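Local coordinates for adenylate cyclase (Hippeastrum hybrid cultivar, PDB 6YP4), which acts predominantly as a triphosphatase of the CYTH family, although it was first assigned as a putative adenylyl cyclase, at residues Pro170-Val173 with Lys174-Glu178; Arg109-Arg112 with Arg113-Glu117; His15-Leu18 with Ser19-Leu22. One frame throughout, in Å; residues are numbered along the deposited sequence.

Interaction 1 (Pro170-Val173 with Lys174-Glu178); sequences PERV and KGLLE. With EDO (1,2-ethanediol), chain I.
P170 O accepts the amide of K174 (N to O 3.0 Å), the first of four i to i+4 bonds in the opening turns of helix 170-183. The next, from G175 N to E171 O, is weak at 3.3 Å. L176 N to R172 O follows at 3.1 Å and is nearly straight (168°), and L177 N draws to 2.7 Å from V173 O. L176 folds back over the preceding turn. With CG anti to its own carbonyl carbon (chi1 -67°), it brings CG within 3.4 Å of R172 O and sets CD1 over one face of the R172 guanidinium, 4.2 Å from NH2. That contact is apolar cover, for the charge of R172 is met by salt bridges to E144 and E169. E171 and K174 lie side by side and point the same way, yet OE2 of E171 and NZ of K174 stay 4.1 Å apart, beyond a salt bridge. A water joins them instead: it donates to E171 OE1 at 2.8 Å and accepts a weak bond from K174 NZ, which also holds E74 O. An ethanediol, probably from the crystallisation liquor, takes the first-turn amide of R172 through O2 and rests against the P170 ring and the E171 stem. P170 packs on I3 and I5 of strand 2-9 and on V76 of strand 76-86. K174 covers I5 and V76, L177 touches L7, and V173 meets L146 and T167 in loops, which seats this end of the helix on the outside of the antiparallel sheet.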
loop_
_atom_site.group_PDB
_atom_site.type_symbol
_atom_site.label_atom_id
_atom_site.label_comp_id
_atom_site.label_asym_id
_atom_site.label_seq_id
_atom_site.Cartn_x
_atom_site.Cartn_y
_atom_site.Cartn_z
ATOM N N PRO A 170 -13.308 -3.040 -12.336
ATOM C CA PRO A 170 -13.892 -1.690 -12.178
ATOM C C PRO A 170 -15.410 -1.653 -12.174
ATOM O O PRO A 170 -15.997 -0.939 -11.351
ATOM C CB PRO A 170 -13.311 -0.916 -13.373
ATOM C CG PRO A 170 -12.824 -1.973 -14.331
ATOM C CD PRO A 170 -12.399 -3.120 -13.487
ATOM N N GLU A 171 -16.078 -2.389 -13.057
ATOM C CA GLU A 171 -17.530 -2.259 -13.118
ATOM C C GLU A 171 -18.201 -2.813 -11.866
ATOM O O GLU A 171 -19.157 -2.220 -11.360
ATOM C CB GLU A 171 -18.079 -2.934 -14.378
ATOM C CG GLU A 171 -17.623 -2.223 -15.635
ATOM C CD GLU A 171 -18.135 -0.792 -15.704
ATOM O OE1 GLU A 171 -17.469 0.039 -16.357
ATOM O OE2 GLU A 171 -19.204 -0.499 -15.121
ATOM N N ARG A 172 -17.721 -3.935 -11.337
ATOM C CA ARG A 172 -18.405 -4.505 -10.184
ATOM C C ARG A 172 -18.064 -3.759 -8.892
ATOM O O ARG A 172 -18.928 -3.583 -8.026
ATOM C CB ARG A 172 -18.061 -5.989 -10.066
ATOM C CG ARG A 172 -18.622 -6.655 -8.847
ATOM C CD ARG A 172 -18.091 -8.059 -8.702
ATOM N NE ARG A 172 -17.918 -8.368 -7.306
ATOM C CZ ARG A 172 -16.724 -8.529 -6.764
ATOM N NH1 ARG A 172 -15.643 -8.439 -7.522
ATOM N NH2 ARG A 172 -16.582 -8.783 -5.475
ATOM N N VAL A 173 -16.819 -3.314 -8.729
ATOM C CA VAL A 173 -16.465 -2.614 -7.498
ATOM C C VAL A 173 -17.136 -1.250 -7.461
ATOM O O VAL A 173 -17.599 -0.793 -6.406
ATOM C CB VAL A 173 -14.934 -2.513 -7.353
ATOM C CG1 VAL A 173 -14.559 -1.597 -6.186
ATOM C CG2 VAL A 173 -14.318 -3.924 -7.163
ATOM N N LYS A 174 -17.218 -0.584 -8.612
ATOM C CA LYS A 174 -17.886 0.707 -8.650
ATOM C C LYS A 174 -19.351 0.566 -8.251
ATOM O O LYS A 174 -19.898 1.436 -7.561
ATOM C CB LYS A 174 -17.733 1.333 -10.034
ATOM C CG LYS A 174 -18.618 2.540 -10.259
ATOM C CD LYS A 174 -18.368 3.137 -11.621
ATOM C CE LYS A 174 -19.443 2.733 -12.608
ATOM N NZ LYS A 174 -19.224 3.411 -13.916
ATOM N N GLY A 175 -19.994 -0.539 -8.645
ATOM C CA GLY A 175 -21.333 -0.824 -8.148
ATOM C C GLY A 175 -21.373 -0.986 -6.639
ATOM O O GLY A 175 -22.224 -0.409 -5.959
ATOM N N LEU A 176 -20.445 -1.774 -6.094
ATOM C CA LEU A 176 -20.314 -1.887 -4.643
ATOM C C LEU A 176 -20.147 -0.518 -3.979
ATOM O O LEU A 176 -20.808 -0.208 -2.982
ATOM C CB LEU A 176 -19.117 -2.777 -4.307
ATOM C CG LEU A 176 -19.214 -4.259 -4.670
ATOM C CD1 LEU A 176 -17.951 -4.973 -4.276
ATOM C CD2 LEU A 176 -20.403 -4.931 -4.023
ATOM N N LEU A 177 -19.223 0.296 -4.492
ATOM C CA LEU A 177 -18.908 1.563 -3.842
ATOM C C LEU A 177 -20.083 2.529 -3.936
ATOM O O LEU A 177 -20.457 3.169 -2.944
ATOM C CB LEU A 177 -17.638 2.166 -4.462
ATOM C CG LEU A 177 -17.012 3.397 -3.793
ATOM C CD1 LEU A 177 -16.929 3.257 -2.275
ATOM C CD2 LEU A 177 -15.639 3.727 -4.370
ATOM N N GLU A 178 -20.691 2.644 -5.116
ATOM C CA GLU A 178 -21.880 3.483 -5.236
ATOM C C GLU A 178 -22.994 3.009 -4.306
ATOM O O GLU A 178 -23.659 3.827 -3.658
ATOM C CB GLU A 178 -22.362 3.518 -6.687
ATOM C CG GLU A 178 -21.368 4.135 -7.680
ATOM C CD GLU A 178 -22.037 4.580 -8.981
ATOM O OE1 GLU A 178 -21.704 4.024 -10.047
ATOM O OE2 GLU A 178 -22.869 5.508 -8.925
HETATM C C1 EDO I . -15.644 -5.179 -15.252
HETATM O O1 EDO I . -14.571 -4.355 -15.720
HETATM C C2 EDO I . -15.336 -5.611 -13.825
HETATM O O2 EDO I . -16.514 -5.984 -13.100
HETATM O O HOH W 1 -17.599 2.786 -16.576
#

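Interaction 2 (Arg109-Arg112 with Arg113-Glu117); sequences RIWR and RVVDE
R112 O receives the amide of D116 and R109 O that of R113, each with N to O at 2.9 Å, while V114 N to I110 O and V115 N to W111 O are the other two bonds between the segments. R109 and R113, one turn apart, converge on a single carboxylate: D82 takes R109 NH1 on OD1 and R113 NH2 on OD2, and R109 NH1 also reaches H26 O of the second subunit. R112 bends at chi2 and chi3 (40° and 54°), which lays CG 3.5 Å from D116 OD2 but carries the guanidinium alongside V115 to its salt bridge with D122; NH2 of R112 and OD1 of D116 remain 4.7 Å apart. Beyond these charges the indole of W111 is packed from the following turn. CG2 of V115 makes a CH-pi contact over one face, 4.0 Å from the centroid of the five-membered ring and 24° off its normal, and CG1 of V114 comes obliquely to CZ3 of W111 at 3.8 Å. Replacing W111 by an alanine is likely to leave V115 CG2 without the ring face it covers and F127 without its edge-to-face partner. The helix lies against the sheet through I110, R113 and V114, which rest on L66 of strand 61-73, while V114 and V115 touch V120 in the loop that follows.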
loop_
_atom_site.group_PDB
_atom_site.type_symbol
_atom_site.label_atom_id
_atom_site.label_comp_id
_atom_site.label_asym_id
_atom_site.label_seq_id
_atom_site.Cartn_x
_atom_site.Cartn_y
_atom_site.Cartn_z
ATOM N N ARG A 109 15.032 4.264 -13.003
ATOM C CA ARG A 109 14.206 3.732 -14.078
ATOM C C ARG A 109 13.240 4.786 -14.613
ATOM O O ARG A 109 12.992 4.863 -15.823
ATOM C CB ARG A 109 13.440 2.517 -13.553
ATOM C CG ARG A 109 12.412 1.948 -14.485
ATOM C CD ARG A 109 11.696 0.765 -13.839
ATOM N NE ARG A 109 10.517 1.169 -13.064
ATOM C CZ ARG A 109 10.391 1.039 -11.744
ATOM N NH1 ARG A 109 9.275 1.428 -11.148
ATOM N NH2 ARG A 109 11.365 0.514 -11.015
ATOM N N ILE A 110 12.699 5.621 -13.723
ATOM C CA ILE A 110 11.690 6.603 -14.117
ATOM C C ILE A 110 12.319 7.713 -14.937
ATOM O O ILE A 110 11.816 8.102 -16.000
ATOM C CB ILE A 110 10.976 7.174 -12.877
ATOM C CG1 ILE A 110 10.682 6.082 -11.847
ATOM C CG2 ILE A 110 9.683 7.888 -13.295
ATOM C CD1 ILE A 110 9.704 5.053 -12.315
ATOM N N TRP A 111 13.430 8.271 -14.445
ATOM C CA TRP A 111 14.141 9.254 -15.251
ATOM C C TRP A 111 14.573 8.656 -16.587
ATOM O O TRP A 111 14.471 9.309 -17.632
ATOM C CB TRP A 111 15.347 9.800 -14.492
ATOM C CG TRP A 111 16.133 10.755 -15.310
ATOM C CD1 TRP A 111 17.412 10.597 -15.778
ATOM C CD2 TRP A 111 15.686 12.023 -15.785
ATOM N NE1 TRP A 111 17.782 11.706 -16.515
ATOM C CE2 TRP A 111 16.730 12.598 -16.532
ATOM C CE3 TRP A 111 14.497 12.739 -15.647
ATOM C CZ2 TRP A 111 16.625 13.854 -17.136
ATOM C CZ3 TRP A 111 14.390 13.990 -16.242
ATOM C CH2 TRP A 111 15.446 14.533 -16.978
ATOM N N ARG A 112 15.034 7.401 -16.577
ATOM C CA ARG A 112 15.393 6.747 -17.832
ATOM C C ARG A 112 14.209 6.725 -18.793
ATOM O O ARG A 112 14.378 6.949 -19.996
ATOM C CB ARG A 112 15.911 5.326 -17.558
ATOM C CG ARG A 112 16.790 4.707 -18.644
ATOM C CD ARG A 112 17.772 5.721 -19.256
ATOM N NE ARG A 112 18.590 6.380 -18.250
ATOM C CZ ARG A 112 19.267 7.506 -18.475
ATOM N NH1 ARG A 112 19.992 8.065 -17.511
ATOM N NH2 ARG A 112 19.215 8.092 -19.670
ATOM N N ARG A 113 12.996 6.500 -18.276
ATOM C CA ARG A 113 11.824 6.444 -19.147
ATOM C C ARG A 113 11.468 7.823 -19.689
ATOM O O ARG A 113 11.055 7.950 -20.847
ATOM C CB ARG A 113 10.633 5.837 -18.404
ATOM C CG ARG A 113 9.434 5.539 -19.307
ATOM C CD ARG A 113 8.252 4.949 -18.537
ATOM N NE ARG A 113 8.576 3.685 -17.878
ATOM C CZ ARG A 113 8.023 2.516 -18.186
ATOM N NH1 ARG A 113 7.110 2.442 -19.146
ATOM N NH2 ARG A 113 8.379 1.418 -17.532
ATOM N N VAL A 114 11.617 8.866 -18.867
ATOM C CA VAL A 114 11.415 10.233 -19.344
ATOM C C VAL A 114 12.283 10.487 -20.569
ATOM O O VAL A 114 11.816 10.990 -21.597
ATOM C CB VAL A 114 11.715 11.247 -18.223
ATOM C CG1 VAL A 114 11.846 12.645 -18.789
ATOM C CG2 VAL A 114 10.630 11.216 -17.142
ATOM N N VAL A 115 13.553 10.090 -20.490
ATOM C CA VAL A 115 14.490 10.347 -21.581
ATOM C C VAL A 115 14.143 9.501 -22.800
ATOM O O VAL A 115 14.024 10.016 -23.917
ATOM C CB VAL A 115 15.935 10.093 -21.113
ATOM C CG1 VAL A 115 16.904 10.248 -22.277
ATOM C CG2 VAL A 115 16.300 11.020 -19.953
ATOM N N ASP A 116 13.967 8.189 -22.599
ATOM C CA ASP A 116 13.843 7.246 -23.710
ATOM C C ASP A 116 12.566 7.434 -24.520
ATOM O O ASP A 116 12.515 6.995 -25.674
ATOM C CB ASP A 116 13.890 5.800 -23.199
ATOM C CG ASP A 116 15.203 5.452 -22.512
ATOM O OD1 ASP A 116 16.201 6.184 -22.705
ATOM O OD2 ASP A 116 15.233 4.438 -21.774
ATOM N N GLU A 117 11.534 8.057 -23.945
ATOM C CA GLU A 117 10.242 8.171 -24.600
ATOM C C GLU A 117 9.845 9.603 -24.925
ATOM O O GLU A 117 8.835 9.804 -25.609
ATOM C CB GLU A 117 9.147 7.532 -23.732
ATOM C CG GLU A 117 9.510 6.155 -23.188
ATOM C CD GLU A 117 8.303 5.392 -22.661
ATOM O OE1 GLU A 117 7.562 5.941 -21.815
ATOM O OE2 GLU A 117 8.094 4.242 -23.104
#

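Interaction 3 (His15-Leu18 with Ser19-Leu22); sequences HQLL and SDAL
Q16 and D20 are joined twice, first in the i to i+4 bonds of this part of helix 12-22, where D20 N meets Q16 O at 3.0 Å between S19 N to H15 O and A21 N to L17 O. The second link is between side chains: Q16 NE2 donates to D20 OD2 at 3.0 Å, almost straight (165°). The acceptor lies in the plane of the Q16 amide, whereas the donor reaches the syn side of OD2 from 26° out of the carboxylate plane. A bend at chi2 (72°) turns the Q16 amide along the helix toward the next turn, where the aspartate waits. Round the helix, L18 and L22 meet through their CD1 methyls at 3.8 Å, and L22 CG lies 3.6 Å from L18 O, the same oxygen that L22 N bonds. Both leucines press on I163 of strand 158-166 and on F180 of helix 170-183, with L150 under L18 and L148 under L22. This is an amphipathic helix, polar Q16–D20 outward and leucines inward, lying against the antiparallel strands of the CYTH fold, whose sheet curls into the triphosphate tunnel.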
loop_
_atom_site.group_PDB
_atom_site.type_symbol
_atom_site.label_atom_id
_atom_site.label_comp_id
_atom_site.label_asym_id
_atom_site.label_seq_id
_atom_site.Cartn_x
_atom_site.Cartn_y
_atom_site.Cartn_z
ATOM N N HIS A 15 -17.738 14.799 3.353
ATOM C CA HIS A 15 -16.461 14.171 3.698
ATOM C C HIS A 15 -16.444 13.722 5.157
ATOM O O HIS A 15 -15.974 12.618 5.475
ATOM C CB HIS A 15 -15.314 15.150 3.419
ATOM C CG HIS A 15 -13.963 14.648 3.834
ATOM N ND1 HIS A 15 -13.448 14.848 5.098
ATOM C CD2 HIS A 15 -13.016 13.963 3.147
ATOM C CE1 HIS A 15 -12.246 14.296 5.175
ATOM N NE2 HIS A 15 -11.959 13.758 4.003
ATOM N N GLN A 16 -16.937 14.575 6.055
ATOM C CA GLN A 16 -17.062 14.217 7.463
ATOM C C GLN A 16 -17.887 12.949 7.647
ATOM O O GLN A 16 -17.442 11.995 8.297
ATOM C CB GLN A 16 -17.691 15.380 8.234
ATOM C CG GLN A 16 -18.062 15.067 9.681
ATOM C CD GLN A 16 -16.841 14.939 10.584
ATOM O OE1 GLN A 16 -15.922 15.763 10.537
ATOM N NE2 GLN A 16 -16.829 13.907 11.412
ATOM N N LEU A 17 -19.105 12.916 7.093
ATOM C CA LEU A 17 -19.981 11.777 7.361
ATOM C C LEU A 17 -19.450 10.492 6.710
ATOM O O LEU A 17 -19.551 9.409 7.297
ATOM C CB LEU A 17 -21.408 12.090 6.918
ATOM C CG LEU A 17 -22.150 13.139 7.753
ATOM C CD1 LEU A 17 -23.512 13.472 7.167
ATOM C CD2 LEU A 17 -22.300 12.716 9.190
ATOM N N LEU A 18 -18.834 10.579 5.524
ATOM C CA LEU A 18 -18.213 9.370 4.965
ATOM C C LEU A 18 -17.028 8.909 5.810
ATOM O O LEU A 18 -16.827 7.697 6.013
ATOM C CB LEU A 18 -17.778 9.614 3.523
ATOM C CG LEU A 18 -17.124 8.441 2.786
ATOM C CD1 LEU A 18 -17.952 7.199 2.882
ATOM C CD2 LEU A 18 -16.903 8.802 1.336
ATOM N N SER A 19 -16.231 9.864 6.302
ATOM C CA SER A 19 -15.102 9.538 7.163
ATOM C C SER A 19 -15.562 8.752 8.388
ATOM O O SER A 19 -14.958 7.730 8.750
ATOM C CB SER A 19 -14.380 10.834 7.552
ATOM O OG SER A 19 -13.303 10.603 8.448
ATOM N N ASP A 20 -16.660 9.201 9.014
ATOM C CA ASP A 20 -17.246 8.498 10.155
ATOM C C ASP A 20 -17.761 7.128 9.755
ATOM O O ASP A 20 -17.614 6.163 10.513
ATOM C CB ASP A 20 -18.402 9.308 10.758
ATOM C CG ASP A 20 -17.948 10.606 11.369
ATOM O OD1 ASP A 20 -16.778 10.678 11.811
ATOM O OD2 ASP A 20 -18.763 11.558 11.413
ATOM N N ALA A 21 -18.401 7.029 8.580
ATOM C CA ALA A 21 -18.943 5.743 8.140
ATOM C C ALA A 21 -17.855 4.701 7.919
ATOM O O ALA A 21 -18.100 3.508 8.124
ATOM C CB ALA A 21 -19.765 5.916 6.861
ATOM N N LEU A 22 -16.648 5.120 7.521
ATOM C CA LEU A 22 -15.564 4.189 7.221
ATOM C C LEU A 22 -14.598 3.976 8.377
ATOM O O LEU A 22 -13.714 3.112 8.263
ATOM C CB LEU A 22 -14.757 4.662 6.000
ATOM C CG LEU A 22 -15.461 4.701 4.639
ATOM C CD1 LEU A 22 -14.611 5.448 3.627
ATOM C CD2 LEU A 22 -15.794 3.306 4.131
#

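In the fold
All three contacts are single-helix turns on the flank of one curled antiparallel sheet, and each is partly buried. Interactions 1 and 3 are neighbours: their centres are about 19 Å apart, and helix 12-22 packs on helix 170-183 through F180 and L181, beyond the residues of interaction 1. Interaction 2 stands on the other side of the chain's centre from interaction 3, about 40 Å between centres. Interaction 1 links E171 and K174 through a water, weakly on the lysine side, while R172 turns to outside carboxylates. Interaction 3 pairs an amide with a carboxylate above a leucine face. Interaction 2 adds an aromatic ring, arginines sharing an aspartate and a link to the second subunit.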